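Local structure of probable branched-chain-amino-acid aminotransferase (3CSW) at residues Phe92-Arg97 / Pro115-Asp120; Val127-Val132 / Arg249-Ser254; Arg133-Leu138 / Arg149-Leu154; Arg205-Lys210 / Pro273-Leu278. The protein probably catalyses the pyridoxal-phosphate-dependent transfer of the amino group of leucine, isoleucine or valine to 2-oxoglutarate in branched-chain amino-acid biosynthesis. One frame throughout, in Å; residues are numbered along the deposited sequence.

Contact 3 lies closest to the cofactor: the side chain of Ile152 comes within about 3 Å of the bound pyridoxal-5'-phosphate. In contact 4 the side chain of Asn207 is about 8 Å from the cofactor. The Arg97 side chain of contact 1 is about 9 Å from the pyridoxal-5'-phosphate, and Val127 of contact 2 about 12 Å. Contacts 2 and 3 touch, Val132 CG1 resting 3.5 Å from Asp151 O, because the chain leaving strand 125-129 runs on past helix 150-156; both also meet the third subunit. Contacts 1 and 4, whose nearest atoms are about 7 Å apart, lie across the chain's centre from contact 3; the centres of contacts 1 and 3 are about 30 Å apart.

Contact 1. Residues Phe92-Arg97 / Pro115-Asp120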
loop_
_atom_site.group_PDB
_atom_site.type_symbol
_atom_site.label_atom_id
_atom_site.label_comp_id
_atom_site.label_asym_id
_atom_site.label_seq_id
_atom_site.Cartn_x
_atom_site.Cartn_y
_atom_site.Cartn_z
ATOM N N PHE A 92 3.590 -31.856 -37.293
ATOM C CA PHE A 92 4.362 -30.716 -37.799
ATOM C C PHE A 92 5.758 -31.218 -38.131
ATOM O O PHE A 92 6.207 -32.213 -37.558
ATOM C CB PHE A 92 4.422 -29.601 -36.733
ATOM C CG PHE A 92 3.086 -28.932 -36.460
ATOM C CD1 PHE A 92 2.141 -29.538 -35.633
ATOM C CD2 PHE A 92 2.779 -27.692 -37.029
ATOM C CE1 PHE A 92 0.899 -28.936 -35.398
ATOM C CE2 PHE A 92 1.558 -27.079 -36.786
ATOM C CZ PHE A 92 0.612 -27.699 -35.966
ATOM N N LYS A 93 6.438 -30.571 -39.074
ATOM C CA LYS A 93 7.820 -30.959 -39.428
ATOM C C LYS A 93 8.721 -29.848 -38.917
ATOM O O LYS A 93 9.620 -29.376 -39.607
ATOM C CB LYS A 93 7.969 -31.135 -40.950
ATOM N N GLN A 94 8.480 -29.463 -37.672
ATOM C CA GLN A 94 8.942 -28.191 -37.144
ATOM C C GLN A 94 8.561 -28.115 -35.670
ATOM O O GLN A 94 7.613 -28.776 -35.249
ATOM C CB GLN A 94 8.192 -27.114 -37.920
ATOM C CG GLN A 94 8.551 -25.696 -37.635
ATOM C CD GLN A 94 7.766 -24.746 -38.510
ATOM O OE1 GLN A 94 6.938 -25.179 -39.335
ATOM N NE2 GLN A 94 8.015 -23.440 -38.347
ATOM N N GLU A 95 9.273 -27.311 -34.891
ATOM C CA GLU A 95 8.897 -27.098 -33.485
ATOM C C GLU A 95 7.559 -26.346 -33.396
ATOM O O GLU A 95 7.262 -25.486 -34.250
ATOM C CB GLU A 95 9.967 -26.310 -32.722
ATOM C CG GLU A 95 11.403 -26.882 -32.771
ATOM C CD GLU A 95 11.579 -28.234 -32.093
ATOM O OE1 GLU A 95 10.574 -28.884 -31.747
ATOM O OE2 GLU A 95 12.740 -28.664 -31.933
ATOM N N VAL A 96 6.752 -26.684 -32.379
ATOM C CA VAL A 96 5.477 -26.019 -32.150
ATOM C C VAL A 96 5.411 -25.266 -30.811
ATOM O O VAL A 96 6.085 -25.616 -29.838
ATOM C CB VAL A 96 4.259 -27.013 -32.260
ATOM C CG1 VAL A 96 4.203 -27.626 -33.638
ATOM C CG2 VAL A 96 4.332 -28.116 -31.234
ATOM N N ARG A 97 4.622 -24.187 -30.815
ATOM C CA ARG A 97 4.146 -23.528 -29.609
ATOM C C ARG A 97 2.803 -24.171 -29.329
ATOM O O ARG A 97 2.052 -24.433 -30.254
ATOM C CB ARG A 97 3.950 -22.031 -29.844
ATOM C CG ARG A 97 3.268 -21.289 -28.682
ATOM C CD ARG A 97 2.945 -19.815 -29.012
ATOM N NE ARG A 97 4.144 -18.962 -29.047
ATOM C CZ ARG A 97 4.914 -18.733 -30.119
ATOM N NH1 ARG A 97 4.652 -19.293 -31.310
ATOM N NH2 ARG A 97 5.974 -17.927 -29.996
ATOM N N PRO A 115 3.130 -23.309 -35.492
ATOM C CA PRO A 115 4.580 -23.403 -35.644
ATOM C C PRO A 115 5.300 -22.414 -34.756
ATOM O O PRO A 115 4.860 -21.279 -34.651
ATOM C CB PRO A 115 4.796 -23.059 -37.123
ATOM C CG PRO A 115 3.498 -23.395 -37.778
ATOM C CD PRO A 115 2.472 -22.972 -36.762
ATOM N N LEU A 116 6.374 -22.858 -34.102
ATOM C CA LEU A 116 7.187 -21.993 -33.257
ATOM C C LEU A 116 8.192 -21.318 -34.169
ATOM O O LEU A 116 9.113 -21.964 -34.701
ATOM C CB LEU A 116 7.921 -22.796 -32.178
ATOM C CG LEU A 116 8.782 -21.998 -31.188
ATOM C CD1 LEU A 116 7.905 -21.296 -30.181
ATOM C CD2 LEU A 116 9.781 -22.893 -30.480
ATOM N N ASN A 117 7.998 -20.025 -34.384
ATOM C CA ASN A 117 8.927 -19.250 -35.197
ATOM C C ASN A 117 9.657 -18.314 -34.246
ATOM O O ASN A 117 9.159 -17.247 -33.875
ATOM C CB ASN A 117 8.208 -18.533 -36.355
ATOM C CG ASN A 117 7.950 -19.465 -37.555
ATOM O OD1 ASN A 117 8.828 -20.228 -37.965
ATOM N ND2 ASN A 117 6.747 -19.399 -38.114
ATOM N N ILE A 118 10.833 -18.779 -33.833
ATOM C CA ILE A 118 11.636 -18.132 -32.818
ATOM C C ILE A 118 12.741 -17.334 -33.505
ATOM O O ILE A 118 13.537 -17.908 -34.250
ATOM C CB ILE A 118 12.221 -19.199 -31.838
ATOM C CG1 ILE A 118 12.801 -18.526 -30.601
ATOM C CG2 ILE A 118 13.253 -20.125 -32.542
ATOM C CD1 ILE A 118 11.753 -17.739 -29.807
ATOM N N PRO A 119 12.790 -16.009 -33.267
ATOM C CA PRO A 119 13.775 -15.146 -33.937
ATOM C C PRO A 119 15.189 -15.169 -33.330
ATOM O O PRO A 119 15.404 -15.758 -32.265
ATOM C CB PRO A 119 13.155 -13.752 -33.798
ATOM C CG PRO A 119 12.359 -13.815 -32.528
ATOM C CD PRO A 119 11.912 -15.242 -32.359
ATOM N N ASP A 120 16.135 -14.528 -34.020
ATOM C CA ASP A 120 17.521 -14.431 -33.547
ATOM C C ASP A 120 17.635 -13.259 -32.581
ATOM O O ASP A 120 17.603 -12.092 -32.984
ATOM C CB ASP A 120 18.513 -14.262 -34.711
ATOM C CG ASP A 120 19.986 -14.300 -34.252
ATOM O OD1 ASP A 120 20.309 -15.011 -33.265
ATOM O OD2 ASP A 120 20.824 -13.619 -34.891
#
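Val96 and Pro115 face each other as an antiparallel, non-hydrogen-bonded pair, their CA atoms 4.5 Å apart, and just beyond them Leu116 N donates to Glu95 O at 2.8 Å in a nearly straight bond (173°). Past this point the chain leaves strand 109-115 for the linker that leads to strand 125-129. Leu116 fits against Arg97: the arginine starts with CG opposite its backbone N (chi1 172°) and bends at chi3 (-73°), which turns the guanidinium back until Leu116 CD1 lies over one face, 3.7 Å above its plane and toward the rim. Pro115 O stands near the edge of that same group, but a long 3.9 Å from NH1. The extended chain of Gln94 passes obliquely over the proline, with Gln94 NE2 3.5 Å from Pro115 CB. Phe92 CE2 adds a loose apolar touch on Pro115 CD at 4.2 Å. The carboxylate of Glu95 turns away and is bonded to Thr48 OG1 and the backbone N of Ser50 and Arg51. Ser241 touches Arg97 and Leu116. The chemistry is divided: one backbone bond joins the two segments, next to the Arg97-Ser114 pairing, while aliphatic carbon shields one face of a guanidinium about 9 Å from the cofactor.

Contact 2. Residues Val127-Val132 / Arg249-Ser254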
loop_
_atom_site.group_PDB
_atom_site.type_symbol
_atom_site.label_atom_id
_atom_site.label_comp_id
_atom_site.label_asym_id
_atom_site.label_seq_id
_atom_site.Cartn_x
_atom_site.Cartn_y
_atom_site.Cartn_z
ATOM N N VAL A 127 13.422 -3.388 -23.697
ATOM C CA VAL A 127 12.294 -3.527 -22.775
ATOM C C VAL A 127 12.059 -2.152 -22.134
ATOM O O VAL A 127 12.959 -1.286 -22.103
ATOM C CB VAL A 127 12.508 -4.613 -21.669
ATOM C CG1 VAL A 127 12.773 -5.952 -22.284
ATOM C CG2 VAL A 127 13.656 -4.253 -20.742
ATOM N N LYS A 128 10.852 -1.939 -21.631
ATOM C CA LYS A 128 10.527 -0.697 -20.945
ATOM C C LYS A 128 9.766 -0.979 -19.666
ATOM O O LYS A 128 9.052 -1.979 -19.581
ATOM C CB LYS A 128 9.693 0.209 -21.861
ATOM C CG LYS A 128 10.459 0.710 -23.022
ATOM C CD LYS A 128 9.622 1.517 -23.968
ATOM C CE LYS A 128 10.435 1.880 -25.191
ATOM N NZ LYS A 128 9.744 2.936 -25.962
ATOM N N ILE A 129 9.905 -0.093 -18.674
ATOM C CA ILE A 129 9.084 -0.155 -17.441
ATOM C C ILE A 129 7.602 0.060 -17.828
ATOM O O ILE A 129 7.260 1.017 -18.518
ATOM C CB ILE A 129 9.532 0.901 -16.350
ATOM C CG1 ILE A 129 11.009 0.719 -15.956
ATOM C CG2 ILE A 129 8.689 0.798 -15.075
ATOM C CD1 ILE A 129 11.376 -0.691 -15.459
ATOM N N SER A 130 6.734 -0.848 -17.402
ATOM C CA SER A 130 5.289 -0.748 -17.632
ATOM C C SER A 130 4.642 0.342 -16.746
ATOM O O SER A 130 5.132 0.632 -15.638
ATOM C CB SER A 130 4.660 -2.097 -17.277
ATOM O OG SER A 130 3.271 -2.127 -17.461
ATOM N N ASN A 131 3.520 0.890 -17.220
ATOM C CA ASN A 131 2.646 1.781 -16.430
ATOM C C ASN A 131 1.637 1.028 -15.599
ATOM O O ASN A 131 0.823 1.658 -14.949
ATOM C CB ASN A 131 1.803 2.706 -17.309
ATOM C CG ASN A 131 2.617 3.660 -18.107
ATOM O OD1 ASN A 131 3.660 4.164 -17.655
ATOM N ND2 ASN A 131 2.140 3.938 -19.323
ATOM N N VAL A 132 1.668 -0.301 -15.674
ATOM C CA VAL A 132 0.803 -1.167 -14.935
ATOM C C VAL A 132 1.633 -1.870 -13.848
ATOM O O VAL A 132 2.664 -2.487 -14.154
ATOM C CB VAL A 132 0.177 -2.205 -15.886
ATOM C CG1 VAL A 132 -0.738 -3.127 -15.124
ATOM C CG2 VAL A 132 -0.575 -1.498 -17.026
ATOM N N ARG A 249 18.851 -2.919 -23.866
ATOM C CA ARG A 249 18.409 -1.594 -23.446
ATOM C C ARG A 249 17.103 -1.644 -22.607
ATOM O O ARG A 249 16.156 -2.328 -22.977
ATOM C CB ARG A 249 18.203 -0.774 -24.708
ATOM C CG ARG A 249 18.053 0.696 -24.542
ATOM C CD ARG A 249 18.263 1.327 -25.913
ATOM N NE ARG A 249 18.423 2.774 -25.871
ATOM C CZ ARG A 249 17.456 3.652 -26.143
ATOM N NH1 ARG A 249 16.229 3.238 -26.474
ATOM N NH2 ARG A 249 17.714 4.964 -26.082
ATOM N N LEU A 250 17.106 -0.963 -21.459
ATOM C CA LEU A 250 15.936 -0.766 -20.619
ATOM C C LEU A 250 15.598 0.714 -20.674
ATOM O O LEU A 250 16.401 1.547 -20.293
ATOM C CB LEU A 250 16.222 -1.194 -19.165
ATOM C CG LEU A 250 15.218 -0.842 -18.065
ATOM C CD1 LEU A 250 13.835 -1.473 -18.315
ATOM C CD2 LEU A 250 15.805 -1.203 -16.663
ATOM N N ASN A 251 14.401 1.045 -21.137
ATOM C CA ASN A 251 14.022 2.435 -21.336
ATOM C C ASN A 251 15.111 3.083 -22.228
ATOM O O ASN A 251 15.303 2.641 -23.362
ATOM C CB ASN A 251 13.789 3.164 -19.989
ATOM C CG ASN A 251 12.468 2.784 -19.308
ATOM O OD1 ASN A 251 11.841 1.786 -19.627
ATOM N ND2 ASN A 251 12.048 3.603 -18.362
ATOM N N GLU A 252 15.836 4.089 -21.740
ATOM C CA GLU A 252 16.922 4.698 -22.539
ATOM C C GLU A 252 18.309 4.245 -22.075
ATOM O O GLU A 252 19.315 4.780 -22.521
ATOM C CB GLU A 252 16.856 6.216 -22.449
ATOM C CG GLU A 252 15.604 6.853 -23.004
ATOM C CD GLU A 252 15.444 8.293 -22.510
ATOM O OE1 GLU A 252 15.221 8.511 -21.286
ATOM O OE2 GLU A 252 15.550 9.205 -23.357
ATOM N N HIS A 253 18.351 3.255 -21.190
ATOM C CA HIS A 253 19.584 2.766 -20.610
ATOM C C HIS A 253 20.102 1.538 -21.347
ATOM O O HIS A 253 19.545 0.459 -21.220
ATOM C CB HIS A 253 19.342 2.426 -19.126
ATOM C CG HIS A 253 20.583 2.031 -18.383
ATOM N ND1 HIS A 253 21.376 2.942 -17.719
ATOM C CD2 HIS A 253 21.170 0.823 -18.208
ATOM C CE1 HIS A 253 22.399 2.308 -17.168
ATOM N NE2 HIS A 253 22.295 1.023 -17.448
ATOM N N SER A 254 21.201 1.700 -22.077
ATOM C CA SER A 254 21.863 0.590 -22.756
ATOM C C SER A 254 22.765 -0.185 -21.822
ATOM O O SER A 254 23.531 0.407 -21.060
ATOM C CB SER A 254 22.731 1.099 -23.924
ATOM O OG SER A 254 21.918 1.481 -25.029
HETATM O O HOH W 1 8.805 3.378 -18.928
#
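Asn251 reaches across to Ile129 with its amide. CB makes no close contact across the two segments, but with CG beside the backbone N (chi1 -75°) the amide is carried toward Ile129, whose side chain it crosses at about a right angle, CG coming 3.9 Å from Ile129 N. At the tip, OD1 accepts from Ile129 N at 2.9 Å, in the carbonyl plane and on a lone pair, and it also lies 3.1 Å from Lys128 CA. ND2 sits 3.9 Å from Ile129 CG1 and binds weakly to a water that donates to Ile129 O. The parallel pairing of strands 125-129 and 249-250, made by Val127 N to Arg249 O and Asn251 N to Val127 O, ends here because a type II' turn from Leu250 to His253 swings the chain away; OD1 supplies the acceptor that the departing backbone does not. A leucine in its place would probably leave Ile129 N without this acceptor and the water with one partner fewer. Beside this, Leu250 CD1 lies between Val127 CG2 (3.7 Å) and Ile129 CD1 (3.8 Å), with Leu229 and Phe230 of helix 226-230 also against Leu250.

Contact 3. Residues Arg133-Leu138 / Arg149-Leu154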
loop_
_atom_site.group_PDB
_atom_site.type_symbol
_atom_site.label_atom_id
_atom_site.label_comp_id
_atom_site.label_asym_id
_atom_site.label_seq_id
_atom_site.Cartn_x
_atom_site.Cartn_y
_atom_site.Cartn_z
ATOM N N ARG A 133 1.192 -1.747 -12.588
ATOM C CA ARG A 133 1.802 -2.462 -11.478
ATOM C C ARG A 133 1.164 -3.827 -11.351
ATOM O O ARG A 133 -0.017 -3.994 -11.601
ATOM C CB ARG A 133 1.684 -1.721 -10.146
ATOM C CG ARG A 133 2.336 -0.367 -10.083
ATOM C CD ARG A 133 3.833 -0.455 -10.279
ATOM N NE ARG A 133 4.398 0.892 -10.266
ATOM C CZ ARG A 133 4.957 1.506 -9.225
ATOM N NH1 ARG A 133 5.106 0.909 -8.038
ATOM N NH2 ARG A 133 5.380 2.761 -9.376
ATOM N N ARG A 134 1.974 -4.806 -10.973
ATOM C CA ARG A 134 1.513 -6.171 -10.733
ATOM C C ARG A 134 0.474 -6.183 -9.608
ATOM O O ARG A 134 0.667 -5.528 -8.588
ATOM C CB ARG A 134 2.702 -7.047 -10.367
ATOM C CG ARG A 134 2.454 -8.546 -10.407
ATOM C CD ARG A 134 2.501 -9.029 -11.838
ATOM N NE ARG A 134 2.697 -10.467 -11.935
ATOM C CZ ARG A 134 1.790 -11.365 -12.313
ATOM N NH1 ARG A 134 0.556 -11.028 -12.632
ATOM N NH2 ARG A 134 2.138 -12.643 -12.384
ATOM N N ILE A 135 -0.627 -6.931 -9.801
ATOM C CA ILE A 135 -1.704 -6.986 -8.813
ATOM C C ILE A 135 -1.153 -7.678 -7.571
ATOM O O ILE A 135 -0.497 -8.736 -7.691
ATOM C CB ILE A 135 -2.973 -7.759 -9.318
ATOM C CG1 ILE A 135 -3.595 -7.063 -10.532
ATOM C CG2 ILE A 135 -3.991 -7.918 -8.165
ATOM C CD1 ILE A 135 -4.772 -7.874 -11.204
ATOM N N PRO A 136 -1.393 -7.085 -6.386
ATOM C CA PRO A 136 -0.843 -7.669 -5.163
ATOM C C PRO A 136 -1.660 -8.877 -4.707
ATOM O O PRO A 136 -2.821 -9.010 -5.083
ATOM C CB PRO A 136 -0.935 -6.509 -4.151
ATOM C CG PRO A 136 -2.125 -5.745 -4.578
ATOM C CD PRO A 136 -2.139 -5.844 -6.101
ATOM N N ASP A 137 -1.040 -9.719 -3.890
ATOM C CA ASP A 137 -1.647 -10.934 -3.348
ATOM C C ASP A 137 -3.003 -10.734 -2.648
ATOM O O ASP A 137 -3.871 -11.591 -2.749
ATOM C CB ASP A 137 -0.641 -11.640 -2.384
ATOM C CG ASP A 137 -1.024 -13.097 -2.098
ATOM O OD1 ASP A 137 -1.221 -13.891 -3.055
ATOM O OD2 ASP A 137 -1.132 -13.457 -0.901
ATOM N N LEU A 138 -3.206 -9.626 -1.944
ATOM C CA LEU A 138 -4.513 -9.359 -1.293
ATOM C C LEU A 138 -5.684 -9.206 -2.272
ATOM O O LEU A 138 -6.840 -9.353 -1.883
ATOM C CB LEU A 138 -4.455 -8.130 -0.384
ATOM C CG LEU A 138 -3.854 -8.296 1.013
ATOM C CD1 LEU A 138 -3.648 -6.913 1.642
ATOM C CD2 LEU A 138 -4.694 -9.198 1.910
ATOM N N ARG A 149 -6.824 -11.652 -16.553
ATOM C CA ARG A 149 -6.260 -10.862 -15.459
ATOM C C ARG A 149 -5.703 -9.539 -16.008
ATOM O O ARG A 149 -4.892 -9.504 -16.945
ATOM C CB ARG A 149 -5.241 -11.647 -14.629
ATOM C CG ARG A 149 -3.939 -12.033 -15.322
ATOM C CD ARG A 149 -3.055 -12.729 -14.323
ATOM N NE ARG A 149 -2.739 -11.807 -13.222
ATOM C CZ ARG A 149 -2.589 -12.150 -11.947
ATOM N NH1 ARG A 149 -2.770 -13.398 -11.546
ATOM N NH2 ARG A 149 -2.315 -11.210 -11.035
ATOM N N THR A 150 -6.139 -8.448 -15.401
ATOM C CA THR A 150 -6.026 -7.153 -16.036
ATOM C C THR A 150 -4.628 -6.539 -15.975
ATOM O O THR A 150 -4.316 -5.691 -16.805
ATOM C CB THR A 150 -7.101 -6.200 -15.502
ATOM O OG1 THR A 150 -7.098 -6.269 -14.085
ATOM C CG2 THR A 150 -8.530 -6.598 -16.009
ATOM N N ASP A 151 -3.784 -6.933 -15.017
ATOM C CA ASP A 151 -2.394 -6.431 -15.033
ATOM C C ASP A 151 -1.668 -6.907 -16.308
ATOM O O ASP A 151 -1.064 -6.109 -17.023
ATOM C CB ASP A 151 -1.583 -6.749 -13.749
ATOM C CG ASP A 151 -1.677 -8.214 -13.277
ATOM O OD1 ASP A 151 -2.443 -9.033 -13.849
ATOM O OD2 ASP A 151 -0.984 -8.532 -12.276
ATOM N N ILE A 152 -1.754 -8.200 -16.589
ATOM C CA ILE A 152 -1.124 -8.798 -17.757
ATOM C C ILE A 152 -1.839 -8.357 -19.062
ATOM O O ILE A 152 -1.179 -8.024 -20.048
ATOM C CB ILE A 152 -1.056 -10.349 -17.644
ATOM C CG1 ILE A 152 -0.250 -10.794 -16.407
ATOM C CG2 ILE A 152 -0.486 -10.944 -18.933
ATOM C CD1 ILE A 152 1.201 -10.198 -16.267
ATOM N N VAL A 153 -3.169 -8.309 -19.074
ATOM C CA VAL A 153 -3.901 -7.845 -20.275
ATOM C C VAL A 153 -3.529 -6.385 -20.601
ATOM O O VAL A 153 -3.160 -6.064 -21.735
ATOM C CB VAL A 153 -5.457 -8.028 -20.134
ATOM C CG1 VAL A 153 -6.242 -7.287 -21.267
ATOM C CG2 VAL A 153 -5.809 -9.503 -20.110
ATOM N N LEU A 154 -3.588 -5.501 -19.612
ATOM C CA LEU A 154 -3.259 -4.095 -19.865
ATOM C C LEU A 154 -1.779 -3.878 -20.197
ATOM O O LEU A 154 -1.448 -3.078 -21.062
ATOM C CB LEU A 154 -3.726 -3.205 -18.704
ATOM C CG LEU A 154 -5.245 -3.187 -18.477
ATOM C CD1 LEU A 154 -5.624 -2.302 -17.261
ATOM C CD2 LEU A 154 -5.934 -2.695 -19.738
HETATM O O HOH W 2 -1.523 -11.109 -8.369
#
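Asp151 is gripped by two arginines and two backbone amides. Arg149 holds it side-on: NE meets the syn lone pair of OD1 at 2.9 Å in a straight bond (179°), and NH2 reaches OD2 at 3.2 Å. Arg134 NH1 comes to the same OD2 from above the carboxylate plane, 3.0 Å away, and Ile135 N, at 3.0 Å, on the anti side, tilted 34° out of that plane. With CG between its backbone N and carbonyl carbon (chi1 48°), the carboxylate sits near Ile152 N as well as the loop. Ile152 N on OD1 makes five donors, three from arginines, surroundings that would probably keep the acid ionised. Arg134 NH1 lies over one face of the Arg149 guanidinium, 3.3 Å from NH2; Glu176 offers Arg134 a second acid. An asparagine here would probably leave Arg149 without its carboxylate mate and the close guanidinium pair less compensated. A water joins Arg149 NH2 to Ile135 O. Further out, Ile135 CG1 packs 3.5 Å from Asp151 CG, and Ile152 CD1 covers a face of the Arg134 guanidinium. This buried salt-bridge network, beside the third subunit, ties the loop to helix 150-156, whose Ile152 lines the pyridoxal-5'-phosphate pocket.

Contact 4. Residues Arg205-Lys210 / Pro273-Leu278; sequences RENVIK and PFVLNL
Helix 203-214 packs here against the last turn of helix 262-276 and the residues just after it, where Phe274, Val275 and Leu278 meet Asn207 and Lys210. Phe274 brings its ring against the backbone of helix 203-214. The ring is thrown forward by a chi1 of 177°, with CG opposite the backbone N, and lies obliquely against the neighbouring helix: CZ is 3.8 Å from Lys210 C and 3.9 Å from Lys210 CB, while CE2 comes 3.7 Å from Asn207 O. Further along the same helix, Leu211 and Ser214 also touch the ring. Val275 crosses Asn207 at about a right angle, a single methyl doing the work, with CG1 3.8 Å from Asn207 CG. Leu278 and Asn207 slide past each other in opposite directions, bringing Leu278 CD2 to 3.6 Å from Asn207 OD1. Lys210 meets the ring with its backbone C and its CB, and its CD stays 4.3 Å from Leu278 CD2. The C-terminal tail holds the polar ends of Asn207 and Lys210, through Asn281 and Glu280, and reaches back to the backbone, Trp282 NE1 donating to Val275 O. No hydrogen bond joins the two segments, so between them the contact is van der Waals packing of ring and methyl carbon against the backbone, the Asn207 amide and the first carbons of Lys210.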
loop_
_atom_site.group_PDB
_atom_site.type_symbol
_atom_site.label_atom_id
_atom_site.label_comp_id
_atom_site.label_asym_id
_atom_site.label_seq_id
_atom_site.Cartn_x
_atom_site.Cartn_y
_atom_site.Cartn_z
ATOM N N ARG A 205 12.634 -19.771 -15.860
ATOM C CA ARG A 205 13.308 -19.212 -14.686
ATOM C C ARG A 205 13.918 -20.298 -13.783
ATOM O O ARG A 205 15.064 -20.227 -13.411
ATOM C CB ARG A 205 12.287 -18.365 -13.913
ATOM C CG ARG A 205 12.711 -17.862 -12.533
ATOM C CD ARG A 205 11.524 -17.359 -11.758
ATOM N NE ARG A 205 11.945 -16.754 -10.505
ATOM C CZ ARG A 205 12.151 -17.433 -9.379
ATOM N NH1 ARG A 205 11.962 -18.750 -9.332
ATOM N NH2 ARG A 205 12.533 -16.783 -8.294
ATOM N N GLU A 206 13.117 -21.272 -13.405
ATOM C CA GLU A 206 13.522 -22.367 -12.556
ATOM C C GLU A 206 14.730 -23.093 -13.144
ATOM O O GLU A 206 15.711 -23.319 -12.439
ATOM C CB GLU A 206 12.313 -23.301 -12.415
ATOM C CG GLU A 206 12.451 -24.621 -11.680
ATOM C CD GLU A 206 11.228 -25.529 -12.021
ATOM O OE1 GLU A 206 10.067 -25.209 -11.636
ATOM O OE2 GLU A 206 11.427 -26.522 -12.744
ATOM N N ASN A 207 14.650 -23.440 -14.432
ATOM C CA ASN A 207 15.735 -24.109 -15.153
ATOM C C ASN A 207 17.012 -23.300 -15.235
ATOM O O ASN A 207 18.112 -23.865 -15.125
ATOM C CB ASN A 207 15.287 -24.510 -16.558
ATOM C CG ASN A 207 14.529 -25.829 -16.568
ATOM O OD1 ASN A 207 15.079 -26.878 -16.231
ATOM N ND2 ASN A 207 13.283 -25.786 -16.991
ATOM N N VAL A 208 16.872 -21.983 -15.419
ATOM C CA VAL A 208 18.024 -21.081 -15.488
ATOM C C VAL A 208 18.724 -20.995 -14.130
ATOM O O VAL A 208 19.942 -20.970 -14.090
ATOM C CB VAL A 208 17.622 -19.683 -16.024
ATOM C CG1 VAL A 208 18.756 -18.653 -15.859
ATOM C CG2 VAL A 208 17.187 -19.812 -17.508
ATOM N N ILE A 209 17.961 -20.974 -13.035
ATOM C CA ILE A 209 18.534 -20.968 -11.672
ATOM C C ILE A 209 19.372 -22.235 -11.440
ATOM O O ILE A 209 20.523 -22.172 -10.942
ATOM C CB ILE A 209 17.431 -20.790 -10.578
ATOM C CG1 ILE A 209 16.855 -19.373 -10.651
ATOM C CG2 ILE A 209 17.984 -21.043 -9.153
ATOM C CD1 ILE A 209 15.589 -19.149 -9.845
ATOM N N LYS A 210 18.820 -23.382 -11.843
ATOM C CA LYS A 210 19.541 -24.654 -11.754
ATOM C C LYS A 210 20.766 -24.693 -12.656
ATOM O O LYS A 210 21.805 -25.236 -12.276
ATOM C CB LYS A 210 18.609 -25.826 -12.075
ATOM C CG LYS A 210 17.486 -25.947 -11.081
ATOM C CD LYS A 210 16.677 -27.211 -11.271
ATOM C CE LYS A 210 15.321 -27.078 -10.555
ATOM N NZ LYS A 210 14.823 -28.358 -9.993
ATOM N N PRO A 273 21.178 -27.562 -24.190
ATOM C CA PRO A 273 21.756 -28.834 -23.768
ATOM C C PRO A 273 21.462 -29.206 -22.319
ATOM O O PRO A 273 21.228 -30.370 -22.033
ATOM C CB PRO A 273 23.271 -28.662 -24.005
ATOM C CG PRO A 273 23.484 -27.250 -24.238
ATOM C CD PRO A 273 22.203 -26.668 -24.748
ATOM N N PHE A 274 21.460 -28.236 -21.413
ATOM C CA PHE A 274 21.149 -28.509 -20.007
ATOM C C PHE A 274 19.697 -28.989 -19.819
ATOM O O PHE A 274 19.448 -29.986 -19.155
ATOM C CB PHE A 274 21.428 -27.268 -19.152
ATOM C CG PHE A 274 21.066 -27.431 -17.697
ATOM C CD1 PHE A 274 21.970 -27.989 -16.798
ATOM C CD2 PHE A 274 19.819 -27.010 -17.218
ATOM C CE1 PHE A 274 21.629 -28.140 -15.436
ATOM C CE2 PHE A 274 19.468 -27.182 -15.875
ATOM C CZ PHE A 274 20.389 -27.729 -14.982
ATOM N N VAL A 275 18.737 -28.283 -20.401
ATOM C CA VAL A 275 17.323 -28.629 -20.177
ATOM C C VAL A 275 16.912 -29.917 -20.913
ATOM O O VAL A 275 16.059 -30.666 -20.431
ATOM C CB VAL A 275 16.367 -27.442 -20.484
ATOM C CG1 VAL A 275 16.761 -26.236 -19.639
ATOM C CG2 VAL A 275 16.339 -27.112 -22.005
ATOM N N LEU A 276 17.534 -30.178 -22.061
ATOM C CA LEU A 276 17.274 -31.393 -22.799
ATOM C C LEU A 276 17.764 -32.627 -22.027
ATOM O O LEU A 276 17.231 -33.711 -22.220
ATOM C CB LEU A 276 17.919 -31.357 -24.190
ATOM C CG LEU A 276 17.307 -30.487 -25.289
ATOM C CD1 LEU A 276 18.196 -30.581 -26.533
ATOM C CD2 LEU A 276 15.926 -30.964 -25.620
ATOM N N ASN A 277 18.737 -32.473 -21.131
ATOM C CA ASN A 277 19.206 -33.629 -20.376
ATOM C C ASN A 277 18.824 -33.638 -18.897
ATOM O O ASN A 277 19.333 -34.450 -18.137
ATOM C CB ASN A 277 20.714 -33.870 -20.580
ATOM C CG ASN A 277 21.104 -35.379 -20.509
ATOM O OD1 ASN A 277 20.282 -36.281 -20.695
ATOM N ND2 ASN A 277 22.366 -35.630 -20.252
ATOM N N LEU A 278 17.890 -32.775 -18.502
ATOM C CA LEU A 278 17.406 -32.741 -17.125
ATOM C C LEU A 278 16.079 -33.509 -17.119
ATOM O O LEU A 278 15.114 -33.068 -17.733
ATOM C CB LEU A 278 17.252 -31.292 -16.646
ATOM C CG LEU A 278 17.345 -31.087 -15.135
ATOM C CD1 LEU A 278 18.794 -31.202 -14.694
ATOM C CD2 LEU A 278 16.765 -29.734 -14.726
#